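Local coordinates for probable glutamine synthetase (Pseudomonas aeruginosa, PDB 4HPP), which belongs to the glutamine synthetase family, with an N-terminal domain and a catalytic domain, and holds a magnesium ion and a glutamic acid in its pocket, at residues 107-119 / 341-354. Numbering follows the deposited sequence.
Sequences CPRSLLRAEVERY and CPHLAMAAVLIAGR
E115 of helix 108-121 and R354 of helix 342-358 reach toward each other from opposite directions and close a side-on salt bridge. R354 NE binds E115 OE2 at 2.7 Å, and R354 NH2 binds E115 OE1 at 3.0 Å. The carboxylate and guanidinium planes are turned 52° apart. E115 gets there by a bend at chi2 (63°), its carboxylate lying across I351 CG1. R118 NE donates to E115 OE1 too, so that oxygen is shared by two arginines; R118 CD lies over the centre of one face of the R354 guanidinium, and the carboxylate between them probably offsets their like charge. One turn after E115 on its own helix, Y119 OH donates at 2.6 Å to the carbonyl O of L350, one turn before R354, in the carbonyl plane on a lone pair, although this oxygen already accepts from R354 N; L350 CD2 covers one face of the Y119 ring, 3.9 Å from its centroid. Midway, L112 is a knob among H343, M346, A347 and L350, and the small A347 lets the backbones close to 4.7 Å between the CA atoms of L112 and A347. Near the N-terminal ends, R109 CG sits over one face of the H343 ring, 3.4 Å from H343 CD2, while D200 takes both R109 NH2 and H343 NE2. Segments 108-119 and 342-354 run roughly parallel, crossing at 30°, their axes 8.0 Å apart at closest approach. Strand 124-137 meets Y119, M346 and L350, helix 196-216 borders R109 and H343, and strand 89-97 touches C107 and R109.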
ATOM      1  N   CYS A 107     -17.123  36.919  31.630  1.00 54.96           N
ATOM      2  CA  CYS A 107     -15.814  36.565  31.031  1.00 52.71           C
ATOM      3  C   CYS A 107     -14.744  36.122  32.056  1.00 56.56           C
ATOM      4  O   CYS A 107     -14.364  36.904  32.961  1.00 60.03           O
ATOM      5  CB  CYS A 107     -15.250  37.700  30.181  1.00 47.20           C
ATOM      6  SG  CYS A 107     -13.600  37.293  29.522  1.00 53.27           S
ATOM      7  N   PRO A 108     -14.214  34.902  31.876  1.00 47.60           N
ATOM      8  CA  PRO A 108     -13.357  34.306  32.885  1.00 47.35           C
ATOM      9  C   PRO A 108     -11.980  34.872  32.809  1.00 40.80           C
ATOM     10  O   PRO A 108     -11.423  35.131  33.861  1.00 40.52           O
ATOM     11  CB  PRO A 108     -13.391  32.794  32.583  1.00 49.16           C
ATOM     12  CG  PRO A 108     -14.464  32.638  31.571  1.00 55.02           C
ATOM     13  CD  PRO A 108     -14.551  33.945  30.824  1.00 48.83           C
ATOM     14  N   ARG A 109     -11.453  35.111  31.604  1.00 47.34           N
ATOM     15  CA  ARG A 109     -10.163  35.881  31.453  1.00 47.12           C
ATOM     16  C   ARG A 109     -10.180  37.263  32.151  1.00 46.61           C
ATOM     17  O   ARG A 109      -9.329  37.558  32.995  1.00 43.82           O
ATOM     18  CB  ARG A 109      -9.703  36.022  29.989  1.00 45.62           C
ATOM     19  CG  ARG A 109      -8.173  35.924  29.915  1.00 55.35           C
ATOM     20  CD  ARG A 109      -7.536  35.918  28.549  1.00 42.67           C
ATOM     21  NE  ARG A 109      -7.215  37.278  28.176  1.00 52.34           N
ATOM     22  CZ  ARG A 109      -6.005  37.705  27.897  1.00 46.89           C
ATOM     23  NH1 ARG A 109      -5.862  38.937  27.522  1.00 57.85           N
ATOM     24  NH2 ARG A 109      -4.964  36.901  27.963  1.00 48.14           N
ATOM     25  N   SER A 110     -11.213  38.054  31.860  1.00 50.59           N
ATOM     26  CA  SER A 110     -11.451  39.359  32.506  1.00 49.10           C
ATOM     27  C   SER A 110     -11.468  39.282  34.039  1.00 52.74           C
ATOM     28  O   SER A 110     -10.698  40.012  34.689  1.00 57.23           O
ATOM     29  CB  SER A 110     -12.763  39.991  31.986  1.00 54.66           C
ATOM     30  OG  SER A 110     -12.597  40.561  30.687  1.00 59.07           O
ATOM     31  N   LEU A 111     -12.336  38.423  34.613  1.00 51.31           N
ATOM     32  CA  LEU A 111     -12.344  38.171  36.066  1.00 46.71           C
ATOM     33  C   LEU A 111     -10.920  37.908  36.570  1.00 53.74           C
ATOM     34  O   LEU A 111     -10.478  38.560  37.525  1.00 50.70           O
ATOM     35  CB  LEU A 111     -13.211  36.978  36.427  1.00 44.48           C
ATOM     36  CG  LEU A 111     -12.892  36.309  37.771  1.00 44.80           C
ATOM     37  CD1 LEU A 111     -13.076  37.319  38.891  1.00 45.69           C
ATOM     38  CD2 LEU A 111     -13.752  35.078  38.017  1.00 37.95           C
ATOM     39  N   LEU A 112     -10.170  36.991  35.935  1.00 52.62           N
ATOM     40  CA  LEU A 112      -8.814  36.772  36.452  1.00 53.00           C
ATOM     41  C   LEU A 112      -7.948  38.037  36.341  1.00 52.64           C
ATOM     42  O   LEU A 112      -7.200  38.345  37.269  1.00 52.42           O
ATOM     43  CB  LEU A 112      -8.100  35.532  35.885  1.00 55.58           C
ATOM     44  CG  LEU A 112      -6.571  35.433  36.165  1.00 52.77           C
ATOM     45  CD1 LEU A 112      -6.276  35.296  37.658  1.00 49.34           C
ATOM     46  CD2 LEU A 112      -5.932  34.312  35.378  1.00 48.20           C
ATOM     47  N   ARG A 113      -8.074  38.783  35.246  1.00 50.78           N
ATOM     48  CA  ARG A 113      -7.331  40.030  35.124  1.00 53.78           C
ATOM     49  C   ARG A 113      -7.691  41.113  36.152  1.00 57.96           C
ATOM     50  O   ARG A 113      -6.894  42.017  36.394  1.00 63.70           O
ATOM     51  CB  ARG A 113      -7.463  40.620  33.733  1.00 56.53           C
ATOM     52  CG  ARG A 113      -6.633  41.894  33.623  1.00 68.39           C
ATOM     53  CD  ARG A 113      -6.592  42.452  32.215  1.00 82.20           C
ATOM     54  NE  ARG A 113      -7.866  43.061  31.819  1.00 88.86           N
ATOM     55  CZ  ARG A 113      -8.843  42.423  31.174  1.00 98.22           C
ATOM     56  NH1 ARG A 113      -8.710  41.133  30.845  1.00 96.99           N
ATOM     57  NH2 ARG A 113      -9.960  43.076  30.866  1.00 82.34           N
ATOM     58  N   ALA A 114      -8.898  41.053  36.710  1.00 54.12           N
ATOM     59  CA  ALA A 114      -9.376  42.075  37.634  1.00 56.21           C
ATOM     60  C   ALA A 114      -8.835  41.739  39.008  1.00 64.09           C
ATOM     61  O   ALA A 114      -8.645  42.617  39.865  1.00 64.92           O
ATOM     62  CB  ALA A 114     -10.901  42.108  37.663  1.00 46.80           C
ATOM     63  N   GLU A 115      -8.607  40.446  39.198  1.00 62.73           N
ATOM     64  CA  GLU A 115      -8.186  39.886  40.468  1.00 60.66           C
ATOM     65  C   GLU A 115      -6.707  40.053  40.603  1.00 54.58           C
ATOM     66  O   GLU A 115      -6.199  40.351  41.681  1.00 57.71           O
ATOM     67  CB  GLU A 115      -8.570  38.401  40.532  1.00 69.15           C
ATOM     68  CG  GLU A 115      -8.116  37.663  41.786  1.00 70.16           C
ATOM     69  CD  GLU A 115      -8.753  38.233  43.036  1.00 67.95           C
ATOM     70  OE1 GLU A 115      -9.701  39.021  42.863  1.00 62.95           O
ATOM     71  OE2 GLU A 115      -8.329  37.886  44.167  1.00 59.92           O
ATOM     72  N   VAL A 116      -6.006  39.865  39.498  1.00 51.02           N
ATOM     73  CA  VAL A 116      -4.583  40.235  39.444  1.00 60.64           C
ATOM     74  C   VAL A 116      -4.314  41.741  39.708  1.00 56.50           C
ATOM     75  O   VAL A 116      -3.481  42.066  40.554  1.00 52.15           O
ATOM     76  CB  VAL A 116      -3.926  39.710  38.155  1.00 60.27           C
ATOM     77  CG1 VAL A 116      -2.463  40.163  38.033  1.00 47.49           C
ATOM     78  CG2 VAL A 116      -4.068  38.179  38.131  1.00 57.73           C
ATOM     79  N   GLU A 117      -5.051  42.620  39.021  1.00 55.26           N
ATOM     80  CA  GLU A 117      -5.168  44.044  39.405  1.00 66.63           C
ATOM     81  C   GLU A 117      -5.317  44.287  40.940  1.00 65.45           C
ATOM     82  O   GLU A 117      -4.464  44.959  41.532  1.00 63.76           O
ATOM     83  CB  GLU A 117      -6.307  44.753  38.626  1.00 66.95           C
ATOM     84  CG  GLU A 117      -6.455  46.280  38.841  1.00 81.63           C
ATOM     85  CD  GLU A 117      -5.161  47.110  38.635  1.00 95.72           C
ATOM     86  OE1 GLU A 117      -5.113  48.277  39.121  1.00 89.41           O
ATOM     87  OE2 GLU A 117      -4.182  46.620  37.999  1.00 92.84           O
ATOM     88  N   ARG A 118      -6.383  43.749  41.555  1.00 55.70           N
ATOM     89  CA  ARG A 118      -6.619  43.803  43.008  1.00 59.23           C
ATOM     90  C   ARG A 118      -5.411  43.277  43.778  1.00 68.29           C
ATOM     91  O   ARG A 118      -5.124  43.719  44.908  1.00 69.39           O
ATOM     92  CB  ARG A 118      -7.854  42.973  43.432  1.00 53.72           C
ATOM     93  CG  ARG A 118      -9.162  43.470  42.879  1.00 47.63           C
ATOM     94  CD  ARG A 118     -10.358  42.779  43.499  1.00 54.27           C
ATOM     95  NE  ARG A 118     -10.727  41.460  42.980  1.00 59.03           N
ATOM     96  CZ  ARG A 118     -11.500  41.233  41.911  1.00 61.99           C
ATOM     97  NH1 ARG A 118     -11.952  42.222  41.175  1.00 68.14           N
ATOM     98  NH2 ARG A 118     -11.816  39.999  41.551  1.00 75.85           N
ATOM     99  N   TYR A 119      -4.723  42.311  43.169  1.00 67.29           N
ATOM    100  CA  TYR A 119      -3.463  41.900  43.714  1.00 60.32           C
ATOM    101  C   TYR A 119      -2.407  42.991  43.578  1.00 59.59           C
ATOM    102  O   TYR A 119      -1.771  43.332  44.588  1.00 64.31           O
ATOM    103  CB  TYR A 119      -3.001  40.588  43.131  1.00 53.79           C
ATOM    104  CG  TYR A 119      -3.302  39.412  44.033  1.00 45.47           C
ATOM    105  CD1 TYR A 119      -4.587  38.824  44.041  1.00 44.34           C
ATOM    106  CD2 TYR A 119      -2.311  38.878  44.885  1.00 37.53           C
ATOM    107  CE1 TYR A 119      -4.885  37.718  44.834  1.00 40.71           C
ATOM    108  CE2 TYR A 119      -2.601  37.773  45.681  1.00 38.78           C
ATOM    109  CZ  TYR A 119      -3.893  37.201  45.658  1.00 43.13           C
ATOM    110  OH  TYR A 119      -4.218  36.145  46.487  1.00 44.59           O
ATOM    111  N   CYS A 341     -11.401  25.767  33.593  1.00 44.89           N
ATOM    112  CA  CYS A 341     -10.998  26.919  32.804  1.00 45.27           C
ATOM    113  C   CYS A 341      -9.770  27.612  33.475  1.00 41.33           C
ATOM    114  O   CYS A 341      -9.909  28.337  34.439  1.00 42.06           O
ATOM    115  CB  CYS A 341     -12.197  27.857  32.579  1.00 41.34           C
ATOM    116  SG  CYS A 341     -11.698  29.545  32.138  1.00 53.08           S
ATOM    117  N   PRO A 342      -8.548  27.375  32.982  1.00 50.64           N
ATOM    118  CA  PRO A 342      -7.340  27.933  33.688  1.00 47.12           C
ATOM    119  C   PRO A 342      -7.520  29.301  34.400  1.00 42.64           C
ATOM    120  O   PRO A 342      -7.135  29.453  35.567  1.00 58.12           O
ATOM    121  CB  PRO A 342      -6.309  28.033  32.566  1.00 45.84           C
ATOM    122  CG  PRO A 342      -6.691  26.948  31.609  1.00 48.49           C
ATOM    123  CD  PRO A 342      -8.157  26.563  31.806  1.00 45.64           C
ATOM    124  N   HIS A 343      -8.102  30.276  33.716  1.00 46.03           N
ATOM    125  CA  HIS A 343      -8.434  31.613  34.268  1.00 41.92           C
ATOM    126  C   HIS A 343      -9.412  31.638  35.354  1.00 46.46           C
ATOM    127  O   HIS A 343      -9.230  32.397  36.288  1.00 47.18           O
ATOM    128  CB  HIS A 343      -9.020  32.439  33.192  1.00 43.80           C
ATOM    129  CG  HIS A 343      -8.199  32.417  31.947  1.00 50.53           C
ATOM    130  ND1 HIS A 343      -8.446  31.568  30.947  1.00 49.73           N
ATOM    131  CD2 HIS A 343      -7.084  33.166  31.576  1.00 45.71           C
ATOM    132  CE1 HIS A 343      -7.520  31.759  29.966  1.00 49.96           C
ATOM    133  NE2 HIS A 343      -6.702  32.744  30.356  1.00 48.27           N
ATOM    134  N   LEU A 344     -10.491  30.843  35.243  1.00 47.26           N
ATOM    135  CA  LEU A 344     -11.473  30.793  36.314  1.00 45.51           C
ATOM    136  C   LEU A 344     -10.891  30.085  37.538  1.00 47.28           C
ATOM    137  O   LEU A 344     -11.001  30.552  38.670  1.00 51.63           O
ATOM    138  CB  LEU A 344     -12.788  30.168  35.827  1.00 55.08           C
ATOM    139  CG  LEU A 344     -13.877  29.968  36.892  1.00 52.86           C
ATOM    140  CD1 LEU A 344     -14.337  31.338  37.365  1.00 58.71           C
ATOM    141  CD2 LEU A 344     -15.039  29.128  36.394  1.00 48.86           C
ATOM    142  N   ALA A 345     -10.205  28.982  37.295  1.00 45.17           N
ATOM    143  CA  ALA A 345      -9.602  28.227  38.364  1.00 40.69           C
ATOM    144  C   ALA A 345      -8.574  29.055  39.098  1.00 43.31           C
ATOM    145  O   ALA A 345      -8.662  29.141  40.318  1.00 48.38           O
ATOM    146  CB  ALA A 345      -9.008  26.939  37.836  1.00 40.36           C
ATOM    147  N   MET A 346      -7.608  29.670  38.392  1.00 46.29           N
ATOM    148  CA  MET A 346      -6.552  30.441  39.073  1.00 39.96           C
ATOM    149  C   MET A 346      -7.174  31.643  39.815  1.00 45.62           C
ATOM    150  O   MET A 346      -6.904  31.832  40.996  1.00 50.95           O
ATOM    151  CB  MET A 346      -5.462  30.847  38.100  1.00 46.64           C
ATOM    152  CG  MET A 346      -4.470  31.934  38.562  1.00 43.29           C
ATOM    153  SD  MET A 346      -3.208  32.018  37.292  1.00 47.78           S
ATOM    154  CE  MET A 346      -2.188  33.426  37.824  1.00 47.44           C
ATOM    155  N   ALA A 347      -8.036  32.413  39.144  1.00 42.85           N
ATOM    156  CA  ALA A 347      -8.847  33.476  39.785  1.00 43.65           C
ATOM    157  C   ALA A 347      -9.492  33.034  41.082  1.00 48.51           C
ATOM    158  O   ALA A 347      -9.386  33.722  42.084  1.00 49.24           O
ATOM    159  CB  ALA A 347      -9.939  34.003  38.840  1.00 47.38           C
ATOM    160  N   ALA A 348     -10.179  31.896  41.063  1.00 51.54           N
ATOM    161  CA  ALA A 348     -10.845  31.383  42.272  1.00 50.97           C
ATOM    162  C   ALA A 348      -9.881  31.149  43.454  1.00 55.90           C
ATOM    163  O   ALA A 348     -10.199  31.466  44.621  1.00 58.24           O
ATOM    164  CB  ALA A 348     -11.619  30.122  41.951  1.00 43.87           C
ATOM    165  N   VAL A 349      -8.689  30.655  43.138  1.00 50.99           N
ATOM    166  CA  VAL A 349      -7.719  30.309  44.169  1.00 55.42           C
ATOM    167  C   VAL A 349      -7.125  31.593  44.748  1.00 56.18           C
ATOM    168  O   VAL A 349      -7.046  31.766  45.979  1.00 60.94           O
ATOM    169  CB  VAL A 349      -6.597  29.373  43.615  1.00 55.79           C
ATOM    170  CG1 VAL A 349      -5.412  29.248  44.589  1.00 46.82           C
ATOM    171  CG2 VAL A 349      -7.175  28.015  43.218  1.00 42.76           C
ATOM    172  N   LEU A 350      -6.742  32.503  43.862  1.00 52.00           N
ATOM    173  CA  LEU A 350      -6.076  33.728  44.296  1.00 51.33           C
ATOM    174  C   LEU A 350      -7.057  34.538  45.123  1.00 57.56           C
ATOM    175  O   LEU A 350      -6.634  35.300  46.002  1.00 59.56           O
ATOM    176  CB  LEU A 350      -5.567  34.541  43.112  1.00 51.76           C
ATOM    177  CG  LEU A 350      -4.187  34.364  42.428  1.00 51.87           C
ATOM    178  CD1 LEU A 350      -4.126  35.234  41.157  1.00 48.06           C
ATOM    179  CD2 LEU A 350      -3.034  34.749  43.344  1.00 49.26           C
ATOM    180  N   ILE A 351      -8.361  34.338  44.867  1.00 56.80           N
ATOM    181  CA  ILE A 351      -9.421  35.056  45.597  1.00 58.34           C
ATOM    182  C   ILE A 351      -9.394  34.634  47.062  1.00 63.94           C
ATOM    183  O   ILE A 351      -9.180  35.478  47.951  1.00 58.74           O
ATOM    184  CB  ILE A 351     -10.850  34.870  44.990  1.00 55.36           C
ATOM    185  CG1 ILE A 351     -11.105  35.883  43.865  1.00 52.21           C
ATOM    186  CG2 ILE A 351     -11.914  35.174  46.027  1.00 52.93           C
ATOM    187  CD1 ILE A 351     -12.209  35.500  42.917  1.00 42.15           C
ATOM    188  N   ALA A 352      -9.583  33.331  47.296  1.00 61.45           N
ATOM    189  CA  ALA A 352      -9.705  32.818  48.650  1.00 68.36           C
ATOM    190  C   ALA A 352      -8.444  33.131  49.431  1.00 69.71           C
ATOM    191  O   ALA A 352      -8.518  33.422  50.621  1.00 71.84           O
ATOM    192  CB  ALA A 352      -9.983  31.327  48.652  1.00 70.12           C
ATOM    193  N   GLY A 353      -7.304  33.079  48.744  1.00 68.26           N
ATOM    194  CA  GLY A 353      -6.013  33.499  49.290  1.00 60.02           C
ATOM    195  C   GLY A 353      -6.081  34.946  49.707  1.00 60.53           C
ATOM    196  O   GLY A 353      -5.735  35.281  50.854  1.00 65.10           O
ATOM    197  N   ARG A 354      -6.542  35.800  48.793  1.00 59.13           N
ATOM    198  CA  ARG A 354      -6.735  37.235  49.089  1.00 59.14           C
ATOM    199  C   ARG A 354      -7.574  37.386  50.349  1.00 55.54           C
ATOM    200  O   ARG A 354      -7.151  38.026  51.286  1.00 48.72           O
ATOM    201  CB  ARG A 354      -7.417  37.995  47.930  1.00 61.34           C
ATOM    202  CG  ARG A 354      -6.794  39.343  47.534  1.00 60.23           C
ATOM    203  CD  ARG A 354      -7.788  40.324  46.867  1.00 64.00           C
ATOM    204  NE  ARG A 354      -8.882  39.736  46.053  1.00 70.33           N
ATOM    205  CZ  ARG A 354     -10.197  39.835  46.309  1.00 63.86           C
ATOM    206  NH1 ARG A 354     -10.604  40.502  47.370  1.00 66.45           N
ATOM    207  NH2 ARG A 354     -11.118  39.263  45.516  1.00 47.02           N
TER